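Local coordinates for cobalamin-binding protein (Desulfitobacterium hafniense, PDB 4JGI) that binds methylcobalamin through its cobalt and probably carries the methyl group as the corrinoid protein of an O-demethylase system, at residues I69-M74 with A113-F118; R89-L94 with E119-G124; D100-G105 with S147-L152; N107-M112 with D201-C206; D172-I177 with G191-S196. All blocks are in the same frame, centred on the assembly; numbering follows the deposited sequence.

Interaction 1: I69-M74 with A113-F118; sequences ILQAAM and AEASGF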
# COMPACT_ATOMS: atom_id res chain seq x y z
N ILE A 69 -4.48 -9.37 8.64
CA ILE A 69 -4.46 -10.80 8.27
C ILE A 69 -3.29 -11.12 7.34
O ILE A 69 -2.50 -12.08 7.51
CB ILE A 69 -5.80 -11.22 7.64
CG1 ILE A 69 -6.90 -11.27 8.73
CG2 ILE A 69 -5.73 -12.55 6.87
CD1 ILE A 69 -8.28 -11.40 8.19
N LEU A 70 -3.03 -10.25 6.38
CA LEU A 70 -1.84 -10.47 5.50
C LEU A 70 -0.57 -10.41 6.32
O LEU A 70 0.36 -11.18 6.14
CB LEU A 70 -1.82 -9.51 4.33
CG LEU A 70 -0.70 -9.73 3.32
CD1 LEU A 70 -0.82 -11.12 2.70
CD2 LEU A 70 -0.78 -8.65 2.23
N GLN A 71 -0.45 -9.38 7.18
CA GLN A 71 0.78 -9.27 7.96
C GLN A 71 1.00 -10.49 8.80
O GLN A 71 2.13 -10.92 8.96
CB GLN A 71 0.74 -8.00 8.81
CG GLN A 71 2.05 -7.74 9.52
CD GLN A 71 3.19 -7.47 8.55
OE1 GLN A 71 3.24 -6.43 7.98
NE2 GLN A 71 4.11 -8.40 8.44
N ALA A 72 -0.06 -11.04 9.41
CA ALA A 72 0.10 -12.25 10.24
C ALA A 72 0.59 -13.42 9.44
O ALA A 72 1.50 -14.14 9.85
CB ALA A 72 -1.21 -12.56 10.91
N ALA A 73 0.06 -13.60 8.24
CA ALA A 73 0.55 -14.66 7.34
C ALA A 73 1.97 -14.46 6.97
O ALA A 73 2.75 -15.41 6.99
CB ALA A 73 -0.32 -14.69 6.06
N MET A 74 2.35 -13.22 6.64
CA MET A 74 3.75 -12.90 6.30
C MET A 74 4.71 -13.18 7.42
O MET A 74 5.79 -13.68 7.16
CB MET A 74 3.91 -11.49 5.85
CG MET A 74 3.15 -11.26 4.60
SD MET A 74 3.73 -12.27 3.20
CE MET A 74 5.36 -11.79 3.34
N ALA A 113 0.74 -2.03 2.86
CA ALA A 113 2.01 -1.91 2.13
C ALA A 113 3.15 -2.62 2.84
O ALA A 113 3.95 -3.33 2.24
CB ALA A 113 2.35 -0.43 1.95
N GLU A 114 3.20 -2.48 4.18
CA GLU A 114 4.15 -3.17 5.04
C GLU A 114 3.97 -4.71 4.90
O GLU A 114 4.94 -5.41 4.76
CB GLU A 114 4.10 -2.66 6.50
CG GLU A 114 4.72 -1.28 6.60
CD GLU A 114 4.78 -0.71 8.07
OE1 GLU A 114 3.86 -1.06 8.87
OE2 GLU A 114 5.72 0.10 8.39
N ALA A 115 2.75 -5.17 4.91
CA ALA A 115 2.45 -6.57 4.77
C ALA A 115 2.76 -7.10 3.39
O ALA A 115 2.87 -8.31 3.22
CB ALA A 115 0.98 -6.82 5.08
N SER A 116 2.89 -6.23 2.39
CA SER A 116 3.17 -6.57 1.03
C SER A 116 4.62 -6.40 0.69
O SER A 116 4.95 -6.50 -0.49
CB SER A 116 2.40 -5.65 0.13
OG SER A 116 1.00 -5.86 0.27
N GLY A 117 5.46 -6.25 1.70
CA GLY A 117 6.91 -6.23 1.57
C GLY A 117 7.54 -4.91 1.25
O GLY A 117 8.73 -4.88 0.90
N PHE A 118 6.80 -3.80 1.42
CA PHE A 118 7.44 -2.52 1.21
C PHE A 118 8.08 -2.03 2.51
O PHE A 118 7.52 -2.26 3.60
CB PHE A 118 6.47 -1.45 0.74
CG PHE A 118 5.91 -1.64 -0.65
CD1 PHE A 118 4.79 -2.41 -0.86
CD2 PHE A 118 6.56 -1.11 -1.75
CE1 PHE A 118 4.29 -2.62 -2.12
CE2 PHE A 118 6.04 -1.35 -3.05
CZ PHE A 118 4.94 -2.13 -3.21
O HOH W 1 5.86 -8.00 5.75

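Interaction 2: R89-L94 with E119-G124; sequences RAKIVL and EVFDLG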
# COMPACT_ATOMS: atom_id res chain seq x y z
N ARG A 89 13.83 -4.56 -0.20
CA ARG A 89 12.44 -4.08 -0.30
C ARG A 89 12.30 -2.73 -1.03
O ARG A 89 13.15 -1.82 -0.78
CB ARG A 89 11.91 -3.89 1.13
CG ARG A 89 11.76 -5.21 1.86
CD ARG A 89 11.28 -4.94 3.27
NE ARG A 89 12.28 -4.16 4.00
CZ ARG A 89 12.11 -3.62 5.21
NH1 ARG A 89 10.96 -3.71 5.87
NH2 ARG A 89 13.12 -2.95 5.76
N ALA A 90 11.22 -2.56 -1.83
CA ALA A 90 10.98 -1.23 -2.39
C ALA A 90 10.54 -0.29 -1.26
O ALA A 90 10.00 -0.74 -0.26
CB ALA A 90 9.95 -1.26 -3.45
N LYS A 91 10.85 0.97 -1.42
CA LYS A 91 10.67 1.95 -0.36
C LYS A 91 9.59 2.92 -0.75
O LYS A 91 9.50 3.36 -1.87
CB LYS A 91 11.95 2.70 -0.11
CG LYS A 91 13.13 1.92 0.43
CD LYS A 91 14.37 2.85 0.47
CE LYS A 91 15.64 2.05 0.34
NZ LYS A 91 15.83 1.18 1.51
N ILE A 92 8.73 3.25 0.23
CA ILE A 92 7.70 4.23 0.11
C ILE A 92 7.83 5.29 1.18
O ILE A 92 8.00 4.93 2.36
CB ILE A 92 6.29 3.65 0.29
CG1 ILE A 92 6.03 2.54 -0.70
CG2 ILE A 92 5.26 4.75 0.09
CD1 ILE A 92 4.69 1.85 -0.61
N VAL A 93 7.87 6.59 0.80
CA VAL A 93 7.79 7.66 1.76
C VAL A 93 6.33 8.08 1.76
O VAL A 93 5.77 8.40 0.69
CB VAL A 93 8.74 8.83 1.40
CG1 VAL A 93 8.40 10.05 2.23
CG2 VAL A 93 10.19 8.44 1.57
N LEU A 94 5.71 8.06 2.92
CA LEU A 94 4.25 8.20 3.09
C LEU A 94 3.93 9.32 4.04
O LEU A 94 4.53 9.39 5.09
CB LEU A 94 3.70 6.86 3.61
CG LEU A 94 2.20 6.73 3.87
CD1 LEU A 94 1.41 6.95 2.56
CD2 LEU A 94 1.85 5.36 4.46
N GLU A 119 9.17 -1.28 2.43
CA GLU A 119 9.72 -0.52 3.57
C GLU A 119 9.06 0.85 3.53
O GLU A 119 9.18 1.58 2.52
CB GLU A 119 11.20 -0.38 3.47
CG GLU A 119 11.77 0.46 4.61
CD GLU A 119 13.30 0.45 4.68
OE1 GLU A 119 13.94 0.27 3.62
OE2 GLU A 119 13.83 0.71 5.81
N VAL A 120 8.25 1.17 4.55
CA VAL A 120 7.45 2.33 4.53
C VAL A 120 8.03 3.31 5.57
O VAL A 120 8.17 2.98 6.78
CB VAL A 120 5.98 1.99 4.81
CG1 VAL A 120 5.16 3.26 4.89
CG2 VAL A 120 5.41 1.00 3.76
N PHE A 121 8.35 4.50 5.11
CA PHE A 121 8.76 5.63 5.96
C PHE A 121 7.54 6.54 6.17
O PHE A 121 7.19 7.37 5.31
CB PHE A 121 9.91 6.38 5.37
CG PHE A 121 11.11 5.53 5.07
CD1 PHE A 121 11.24 4.81 3.90
CD2 PHE A 121 12.15 5.44 6.03
CE1 PHE A 121 12.33 4.01 3.65
CE2 PHE A 121 13.25 4.61 5.79
CZ PHE A 121 13.33 3.91 4.58
N ASP A 122 6.84 6.29 7.29
CA ASP A 122 5.68 7.06 7.65
C ASP A 122 6.01 8.33 8.36
O ASP A 122 6.57 8.28 9.48
CB ASP A 122 4.73 6.17 8.44
CG ASP A 122 3.51 6.90 8.95
OD1 ASP A 122 3.07 7.87 8.31
OD2 ASP A 122 2.94 6.39 9.98
N LEU A 123 5.77 9.46 7.71
CA LEU A 123 6.12 10.74 8.25
C LEU A 123 5.01 11.34 9.15
O LEU A 123 5.16 12.38 9.77
CB LEU A 123 6.48 11.75 7.15
CG LEU A 123 7.68 11.30 6.29
CD1 LEU A 123 7.93 12.31 5.23
CD2 LEU A 123 8.94 11.34 7.14
N GLY A 124 3.86 10.69 9.19
CA GLY A 124 2.74 11.12 10.03
C GLY A 124 1.79 12.10 9.40
O GLY A 124 1.54 12.02 8.20

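Interaction 3: D100-G105 with S147-L152; sequences DLHDIG and SGVLTL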
# COMPACT_ATOMS: atom_id res chain seq x y z
N ASP A 100 -3.55 18.90 6.73
CA ASP A 100 -4.42 17.78 7.00
C ASP A 100 -4.05 16.94 8.20
O ASP A 100 -2.91 16.60 8.43
CB ASP A 100 -4.55 16.94 5.74
CG ASP A 100 -5.93 16.41 5.51
OD1 ASP A 100 -6.31 15.50 6.32
OD2 ASP A 100 -6.68 16.86 4.60
N LEU A 101 -5.09 16.54 8.97
CA LEU A 101 -4.87 15.70 10.15
C LEU A 101 -5.50 14.29 10.00
O LEU A 101 -5.48 13.48 11.00
CB LEU A 101 -5.47 16.34 11.40
CG LEU A 101 -4.89 17.71 11.67
CD1 LEU A 101 -5.57 18.29 12.89
CD2 LEU A 101 -3.42 17.72 11.94
N HIS A 102 -6.03 13.98 8.85
CA HIS A 102 -6.68 12.69 8.66
C HIS A 102 -5.68 11.60 8.36
O HIS A 102 -4.93 11.81 7.38
CB HIS A 102 -7.75 12.80 7.56
CG HIS A 102 -8.87 13.75 7.87
ND1 HIS A 102 -8.81 15.08 7.55
CD2 HIS A 102 -10.15 13.55 8.29
CE1 HIS A 102 -9.93 15.69 7.88
NE2 HIS A 102 -10.75 14.78 8.36
N ASP A 103 -5.57 10.55 9.17
CA ASP A 103 -4.65 9.45 8.96
C ASP A 103 -5.22 8.07 9.06
O ASP A 103 -4.50 7.11 8.81
CB ASP A 103 -3.44 9.55 9.86
CG ASP A 103 -3.70 9.30 11.28
OD1 ASP A 103 -4.89 9.03 11.64
OD2 ASP A 103 -2.70 9.35 12.12
N ILE A 104 -6.52 7.93 9.30
CA ILE A 104 -7.02 6.55 9.37
C ILE A 104 -6.78 5.78 8.09
O ILE A 104 -6.35 4.59 8.08
CB ILE A 104 -8.50 6.53 9.77
CG1 ILE A 104 -8.67 7.08 11.16
CG2 ILE A 104 -9.16 5.16 9.59
CD1 ILE A 104 -10.09 7.46 11.57
N GLY A 105 -7.11 6.42 6.98
CA GLY A 105 -6.89 5.80 5.68
C GLY A 105 -5.45 5.54 5.28
O GLY A 105 -5.05 4.46 4.80
N SER A 147 -1.43 11.55 1.30
CA SER A 147 -2.83 11.54 1.77
C SER A 147 -3.34 12.94 2.08
O SER A 147 -2.63 13.71 2.68
CB SER A 147 -2.94 10.60 3.02
OG SER A 147 -4.32 10.32 3.38
N GLY A 148 -4.59 13.16 1.75
CA GLY A 148 -5.23 14.38 2.15
C GLY A 148 -6.67 14.40 1.76
O GLY A 148 -7.11 13.69 0.84
N VAL A 149 -7.40 15.34 2.40
CA VAL A 149 -8.80 15.55 2.07
C VAL A 149 -9.16 17.03 1.91
O VAL A 149 -9.85 17.39 0.92
CB VAL A 149 -9.79 14.87 3.05
CG1 VAL A 149 -9.34 15.12 4.44
CG2 VAL A 149 -11.22 15.45 2.87
N LEU A 150 -8.72 17.87 2.78
CA LEU A 150 -9.10 19.29 2.67
C LEU A 150 -8.51 19.89 1.38
O LEU A 150 -7.47 19.46 0.89
CB LEU A 150 -8.53 20.05 3.83
CG LEU A 150 -8.99 19.61 5.24
CD1 LEU A 150 -8.58 20.64 6.29
CD2 LEU A 150 -10.46 19.31 5.27
N THR A 151 -9.14 20.94 0.90
CA THR A 151 -8.67 21.56 -0.36
C THR A 151 -7.28 22.10 -0.19
O THR A 151 -6.46 21.96 -1.08
CB THR A 151 -9.69 22.61 -0.89
OG1 THR A 151 -10.95 21.96 -1.12
CG2 THR A 151 -9.23 23.19 -2.20
N LEU A 152 -6.96 22.66 0.97
CA LEU A 152 -5.59 23.12 1.27
C LEU A 152 -4.55 22.00 1.17
O LEU A 152 -3.37 22.20 0.76
CB LEU A 152 -5.53 23.70 2.68
CG LEU A 152 -4.38 24.56 3.15
CD1 LEU A 152 -4.54 25.92 2.48
CD2 LEU A 152 -4.32 24.72 4.69
O HOH W 2 -5.53 9.18 5.77
O HOH W 3 -6.16 12.19 4.45

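Interaction 4: N107-M112 with D201-C206; sequences NIFRTM and DGVKIC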
# COMPACT_ATOMS: atom_id res chain seq x y z
N ASN A 107 -3.14 5.08 7.28
CA ASN A 107 -2.62 3.98 8.08
C ASN A 107 -3.08 2.58 7.64
O ASN A 107 -2.40 1.60 7.85
CB ASN A 107 -2.90 4.27 9.54
CG ASN A 107 -2.11 5.41 10.08
OD1 ASN A 107 -1.17 5.83 9.49
ND2 ASN A 107 -2.48 5.85 11.24
N ILE A 108 -4.30 2.50 7.08
CA ILE A 108 -4.76 1.28 6.42
C ILE A 108 -3.83 0.91 5.27
O ILE A 108 -3.35 -0.21 5.18
CB ILE A 108 -6.25 1.39 5.97
CG1 ILE A 108 -7.13 1.54 7.18
CG2 ILE A 108 -6.62 0.22 5.13
CD1 ILE A 108 -8.60 1.80 6.85
N PHE A 109 -3.49 1.88 4.45
CA PHE A 109 -2.53 1.67 3.41
C PHE A 109 -1.16 1.31 3.92
O PHE A 109 -0.57 0.38 3.39
CB PHE A 109 -2.51 2.90 2.50
CG PHE A 109 -1.44 2.82 1.45
CD1 PHE A 109 -1.60 1.99 0.32
CD2 PHE A 109 -0.27 3.49 1.56
CE1 PHE A 109 -0.56 1.84 -0.63
CE2 PHE A 109 0.72 3.37 0.61
CZ PHE A 109 0.58 2.56 -0.50
N ARG A 110 -0.68 1.99 4.95
CA ARG A 110 0.60 1.69 5.53
C ARG A 110 0.64 0.22 5.95
O ARG A 110 1.62 -0.50 5.67
CB ARG A 110 0.84 2.60 6.76
CG ARG A 110 2.13 2.31 7.46
CD ARG A 110 2.20 3.09 8.76
NE ARG A 110 1.17 2.67 9.71
CZ ARG A 110 0.77 3.35 10.80
NH1 ARG A 110 1.16 4.58 11.04
NH2 ARG A 110 -0.16 2.80 11.59
N THR A 111 -0.42 -0.28 6.59
CA THR A 111 -0.42 -1.66 7.08
C THR A 111 -0.38 -2.60 5.87
O THR A 111 0.38 -3.58 5.90
CB THR A 111 -1.64 -1.92 7.94
OG1 THR A 111 -1.62 -0.97 9.05
CG2 THR A 111 -1.67 -3.39 8.41
N MET A 112 -1.18 -2.37 4.84
CA MET A 112 -1.20 -3.24 3.64
C MET A 112 0.14 -3.20 2.94
O MET A 112 0.61 -4.23 2.51
CB MET A 112 -2.31 -2.88 2.69
CG MET A 112 -3.69 -3.13 3.31
SD MET A 112 -4.84 -2.55 2.06
CE MET A 112 -6.39 -3.17 2.70
N ASP A 201 -6.45 -1.26 -3.66
CA ASP A 201 -6.14 -0.82 -5.01
C ASP A 201 -4.81 -0.09 -5.07
O ASP A 201 -4.00 -0.27 -5.97
CB ASP A 201 -7.24 0.09 -5.51
CG ASP A 201 -7.00 0.60 -6.91
OD1 ASP A 201 -6.99 -0.25 -7.82
OD2 ASP A 201 -6.93 1.86 -7.09
N GLY A 202 -4.54 0.75 -4.04
CA GLY A 202 -3.26 1.46 -4.02
C GLY A 202 -2.08 0.52 -3.96
O GLY A 202 -1.02 0.73 -4.61
N VAL A 203 -2.16 -0.56 -3.16
CA VAL A 203 -1.08 -1.52 -3.09
C VAL A 203 -0.87 -2.19 -4.44
O VAL A 203 0.28 -2.43 -4.84
CB VAL A 203 -1.28 -2.57 -2.00
CG1 VAL A 203 -0.25 -3.64 -2.06
CG2 VAL A 203 -1.28 -1.91 -0.66
N LYS A 204 -1.98 -2.54 -5.08
CA LYS A 204 -1.97 -3.14 -6.45
C LYS A 204 -1.17 -2.25 -7.39
O LYS A 204 -0.29 -2.74 -8.13
CB LYS A 204 -3.37 -3.32 -7.00
CG LYS A 204 -3.34 -3.97 -8.41
CD LYS A 204 -4.76 -3.93 -9.01
CE LYS A 204 -4.89 -4.43 -10.44
NZ LYS A 204 -6.28 -4.83 -10.93
N ILE A 205 -1.46 -0.96 -7.35
CA ILE A 205 -0.72 0.02 -8.18
C ILE A 205 0.77 0.02 -7.89
O ILE A 205 1.64 -0.02 -8.82
CB ILE A 205 -1.34 1.40 -8.08
CG1 ILE A 205 -2.74 1.47 -8.67
CG2 ILE A 205 -0.41 2.47 -8.66
CD1 ILE A 205 -3.59 2.63 -8.23
N CYS A 206 1.11 0.03 -6.64
CA CYS A 206 2.47 0.13 -6.22
C CYS A 206 3.27 -1.14 -6.57
O CYS A 206 4.43 -1.09 -6.99
CB CYS A 206 2.52 0.37 -4.72
SG CYS A 206 2.02 2.04 -4.18

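Interaction 5: D172-I177 with G191-S196; sequences DLKVII and GADDFS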
# COMPACT_ATOMS: atom_id res chain seq x y z
N ASP A 172 12.56 10.22 -11.14
CA ASP A 172 13.03 8.94 -10.71
C ASP A 172 12.18 8.28 -9.60
O ASP A 172 12.63 7.32 -8.95
CB ASP A 172 14.49 9.04 -10.30
CG ASP A 172 15.42 9.26 -11.53
OD1 ASP A 172 15.37 8.44 -12.48
OD2 ASP A 172 16.18 10.26 -11.55
N LEU A 173 10.97 8.77 -9.42
CA LEU A 173 10.05 8.10 -8.49
C LEU A 173 8.64 8.18 -9.03
O LEU A 173 8.34 8.91 -9.95
CB LEU A 173 10.16 8.67 -7.10
CG LEU A 173 10.03 10.18 -7.02
CD1 LEU A 173 8.55 10.57 -7.01
CD2 LEU A 173 10.64 10.66 -5.72
N LYS A 174 7.73 7.44 -8.40
CA LYS A 174 6.36 7.50 -8.74
C LYS A 174 5.63 8.13 -7.55
O LYS A 174 5.99 7.86 -6.42
CB LYS A 174 5.87 6.06 -8.91
CG LYS A 174 6.48 5.37 -10.13
CD LYS A 174 5.97 5.97 -11.40
CE LYS A 174 6.58 5.24 -12.61
NZ LYS A 174 5.90 5.78 -13.79
N VAL A 175 4.60 8.90 -7.83
CA VAL A 175 3.76 9.58 -6.83
C VAL A 175 2.36 9.02 -6.90
O VAL A 175 1.72 9.04 -7.93
CB VAL A 175 3.68 11.08 -7.03
CG1 VAL A 175 2.82 11.72 -5.97
CG2 VAL A 175 5.12 11.67 -6.95
N ILE A 176 1.88 8.50 -5.76
CA ILE A 176 0.49 8.02 -5.63
C ILE A 176 -0.20 8.88 -4.57
O ILE A 176 0.38 9.15 -3.52
CB ILE A 176 0.41 6.51 -5.37
CG1 ILE A 176 -1.05 6.05 -5.40
CG2 ILE A 176 1.05 6.12 -4.04
CD1 ILE A 176 -1.18 4.54 -5.38
N ILE A 177 -1.44 9.28 -4.86
CA ILE A 177 -2.23 10.05 -3.91
C ILE A 177 -3.47 9.23 -3.52
O ILE A 177 -3.99 8.40 -4.26
CB ILE A 177 -2.62 11.45 -4.43
CG1 ILE A 177 -3.56 11.30 -5.66
CG2 ILE A 177 -1.31 12.20 -4.75
CD1 ILE A 177 -4.10 12.61 -6.14
N GLY A 191 -0.39 16.46 -10.43
CA GLY A 191 0.77 16.01 -11.12
C GLY A 191 1.25 14.65 -10.69
O GLY A 191 2.38 14.26 -10.94
N ALA A 192 0.37 13.87 -10.03
CA ALA A 192 0.72 12.51 -9.62
C ALA A 192 0.73 11.49 -10.72
O ALA A 192 0.11 11.73 -11.78
CB ALA A 192 -0.21 12.08 -8.47
N ASP A 193 1.29 10.33 -10.48
CA ASP A 193 1.25 9.25 -11.43
C ASP A 193 -0.04 8.45 -11.36
O ASP A 193 -0.53 8.00 -12.39
CB ASP A 193 2.46 8.33 -11.25
CG ASP A 193 3.74 9.05 -11.56
OD1 ASP A 193 3.94 9.35 -12.74
OD2 ASP A 193 4.53 9.32 -10.67
N ASP A 194 -0.62 8.31 -10.15
CA ASP A 194 -1.89 7.62 -10.05
C ASP A 194 -2.54 8.00 -8.72
O ASP A 194 -1.93 8.68 -7.88
CB ASP A 194 -1.74 6.11 -10.12
CG ASP A 194 -2.96 5.41 -10.89
OD1 ASP A 194 -4.10 5.99 -10.99
OD2 ASP A 194 -2.70 4.28 -11.34
N PHE A 195 -3.81 7.61 -8.56
CA PHE A 195 -4.57 7.83 -7.37
C PHE A 195 -5.26 6.49 -7.02
O PHE A 195 -5.40 5.64 -7.85
CB PHE A 195 -5.65 8.87 -7.54
CG PHE A 195 -6.73 8.42 -8.47
CD1 PHE A 195 -6.53 8.55 -9.82
CD2 PHE A 195 -7.92 7.86 -7.99
CE1 PHE A 195 -7.46 8.13 -10.74
CE2 PHE A 195 -8.84 7.40 -8.92
CZ PHE A 195 -8.61 7.57 -10.29
N SER A 196 -5.50 6.26 -5.75
CA SER A 196 -6.12 4.97 -5.34
C SER A 196 -7.61 5.07 -5.17
O SER A 196 -8.06 6.03 -4.56
CB SER A 196 -5.48 4.41 -4.03
OG SER A 196 -5.21 5.47 -3.19

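Interaction 1: I69-M74 with A113-F118
The seam between the N-terminal helical bundle and the Rossmann-like cobalamin domain is made here by helix 60-77, whose residues Leu70, Gln71 and Met74 close round Ala115 at the end of helix 104-115. The Ala115 methyl points at the bundle helix and lies against its backbone, with CB 3.6 Å from Gln71 N; the CA atoms of Gln71 and Ala115 come as near as 4.5 Å, an approach that the small alanine permits. Leu70 meets the same methyl from the next position, its CG 3.8 Å from Ala115 CB, while its CD2 branch reaches on to Ser116 OG. One turn on from Leu70, Met74 folds back at chi2 and chi3, and its CG sits 3.3 Å from Ala115 O.

Gln71 spans the gap with its amide. The chain leaves with CG anti to the backbone N (chi1 -173°) and then bends at chi2 (64°), which carries OE1 over to Ala115 CA at 3.3 Å. That oxygen makes no hydrogen bond to Ala115 N, since the angle is poor. The NE2 end does the polar work: it bonds to Asp75 within its own helix and to a water, which in turn donates to Glu114 O at 2.9 Å.

Behind the contact Leu70 also packs on Phe42 and Met46 of helix 32-54, and Ser116 OG bonds to Met112 O. Gly117 is the C-prime residue at the end of helix 104-115, with Phe118 N bonded to Ala113 O; the bundle thus packs on a helix C-terminus closed by a Schellman motif.

Interaction 2: R89-L94 with E119-G124
Lys91 and Glu119 lie side by side on one face of a parallel strand pair, pointing the same way, and their ends join in a salt bridge of 3.0 Å from Lys91 NZ to Glu119 OE1. The lysine runs extended from CB and turns at chi4 (-66°), which brings NZ to the carboxylate nearly along its C-O bond. Arg89 crosses this glutamate: Glu119 CB sits over the centre of one face of its guanidinium, 3.8 Å from the plane, and Arg89 NH2 is a long 3.7 Å from Glu119 OE2. That oxygen is well out of the guanidinium plane, so the pair attracts by charge alone, with no N-H aimed at it. The aliphatic part of Lys91 also borders the edge of the Phe121 ring, CG to CE1 3.9 Å. Cutting Lys91 back to an alanine would probably leave Glu119 with only the long Arg89 pairing across this contact and take the CG and CD methylenes from the Phe121 edge.

Val93 continues this face, its CG1 touching Leu123 CD1. On the other face Leu94 CD2 meets Val120 CG1 at 3.9 Å, the side chains slanting across each other. The parallel ladder runs from Ile92 N to Glu119 O at 2.9 Å and from Phe121 N to Ile92 O at 2.8 Å. At its end Asp122 OD1 takes Gly124 N in an Asx turn, and the carboxylate pairs with Arg110 and Lys106.

Helix 129-139 packs on the Val93 and Phe121 face; helix 104-115, the crossover of this beta-alpha-beta unit, covers Leu94 and Val120; strand 143-147 continues the sheet beyond strand 91-96.

Interaction 3: D100-G105 with S147-L152
Two loops that each run into a helix come together here, their backbones nearest at Asp100 and Gly148, with CA atoms 6.0 Å apart. The Asp100 carboxylate joins them. Asp100 OD2 takes two backbone N-H groups of the opposite loop: Leu150 N at 2.9 Å, nearly in line with the C-O bond, and Val149 N at 2.8 Å, from above the carboxylate plane. The other oxygen serves its own loop. Asp100 OD1 accepts His102 N in an Asx turn and His102 ND1 at 2.8 Å, lying in the plane of the imidazole, so the ring's rotation is fixed.

Val149 CG1, placed between its backbone N and carbonyl carbon (chi1 45°), rests over one face of that ring, 3.2 Å from His102 ND1. Two waters donate both to His102 O and to Ser147 OG, whose own strongest partner is the cofactor. With an asparagine in place of Asp100, the cluster would probably lose the negative charge beside His102, and two of the four N-H groups would be left facing an amide NH2.

His102 NE2 is the axial ligand of cobalt in the base-off/His-on site of B12-binding Rossmann-like domains, whose DxHxxG signature bonds this aspartate to the cobalt-ligating histidine.

Interaction 4: N107-M112 with D201-C206
Apolar packing makes up most of this contact, and Val203 CG2 is its meeting point. That methyl sits 3.6 Å from Met112 CB and 3.8 Å from Phe109 CE1, approaching the phenylalanine ring obliquely. The phenylalanine can get there because CG stands anti to the backbone N (chi1 175°), which swings the ring out along the helix flank toward the facing helix. Met112 touches only with the base of its side chain; the extended remainder leads off toward Ala199 and Leu63.

The ring's rim meets the second helix edge-on. Gly202 C lies 3.9 Å from Phe109 CE1, near the plane of the ring. Helices 104-115 and 199-209 pack on the same side of the Rossmann-like sheet; their segments 107-112 and 201-206 cross at -47°, axes 9.9 Å apart, and Phe109 extends between them to touch the cobalamin as well.

The sulfur contact is of another kind: Cys206 SG approaches Phe109 CZ at 4.0 Å, lying 5.3 Å from the ring centroid and close to the ring plane, a sulfur-aromatic contact at the edge. Beyond it Cys206 packs on Phe118, while Leu94 of strand 91-96 backs Phe109 from the sheet.

Interaction 5: D172-I177 with G191-S196
Asp193 meets Val175 through both side chain and backbone: OD2 accepts Val175 N at 2.9 Å, through the lone pair facing away from OD1, and Asp193 N gives its hydrogen to Val175 O, also at 2.9 Å. A side-chain oxygen thus takes the place a strand carbonyl would fill at the start of the pairing. The same carboxylate lies across the Lys174 chain, whose CD is 3.7 Å from Asp193 OD2, although NZ stays beyond salt-bridge range. Further along, the strands pair in parallel, Ile177 N to Asp194 O at 3.1 Å and Ser196 N to Ile177 O at 3.0 Å. The serine hydroxyl adds a weak bond to that last carbonyl.

Round this ladder sit the apolar groups. Ala192 CB rests against both Val175 CG1 and Ile177 CG2, 3.9 Å from each. Ile177 CG1, held between its backbone N and carbonyl carbon (chi1 65°), reaches Phe195 CB at 3.7 Å, while the phenylalanine ring heads off to Glu184 and Cys187.

Further out, Arg170 pairs with Asp193 OD2 and bonds Gly191 O, steadying the carboxylate. Gly191, with positive phi, is the C-prime residue of a Schellman motif that ends helix 184-190 and turns the chain into the edge strand. Trp209 of helix 199-209 covers Lys174 and Ile176. Strand, helix and strand make a beta-alpha-beta unit at the border of the Rossmann-like sheet, where Ile176 and Ser196 touch the cobalamin.

Overall arrangement
From the N terminus, helix 60-77 of the bundle is the first element used: interaction 1 joins it to the end of helix 104-115 and so ties the bundle to the cobalamin domain. Interaction 2, which pairs strands 91-96 and 119-122, opens inside that loop and closes just after it, so the two cross. Interaction 3 crosses both, bringing the loop before helix 104-115 to the one before helix 151-166 at the cobalt site. Interaction 4 starts from the same helix and closes a long loop at helix 199-209, crossing the first three; interaction 5, at the far border of the sheet, is nested within it, and the two touch through Ile205 and Phe195.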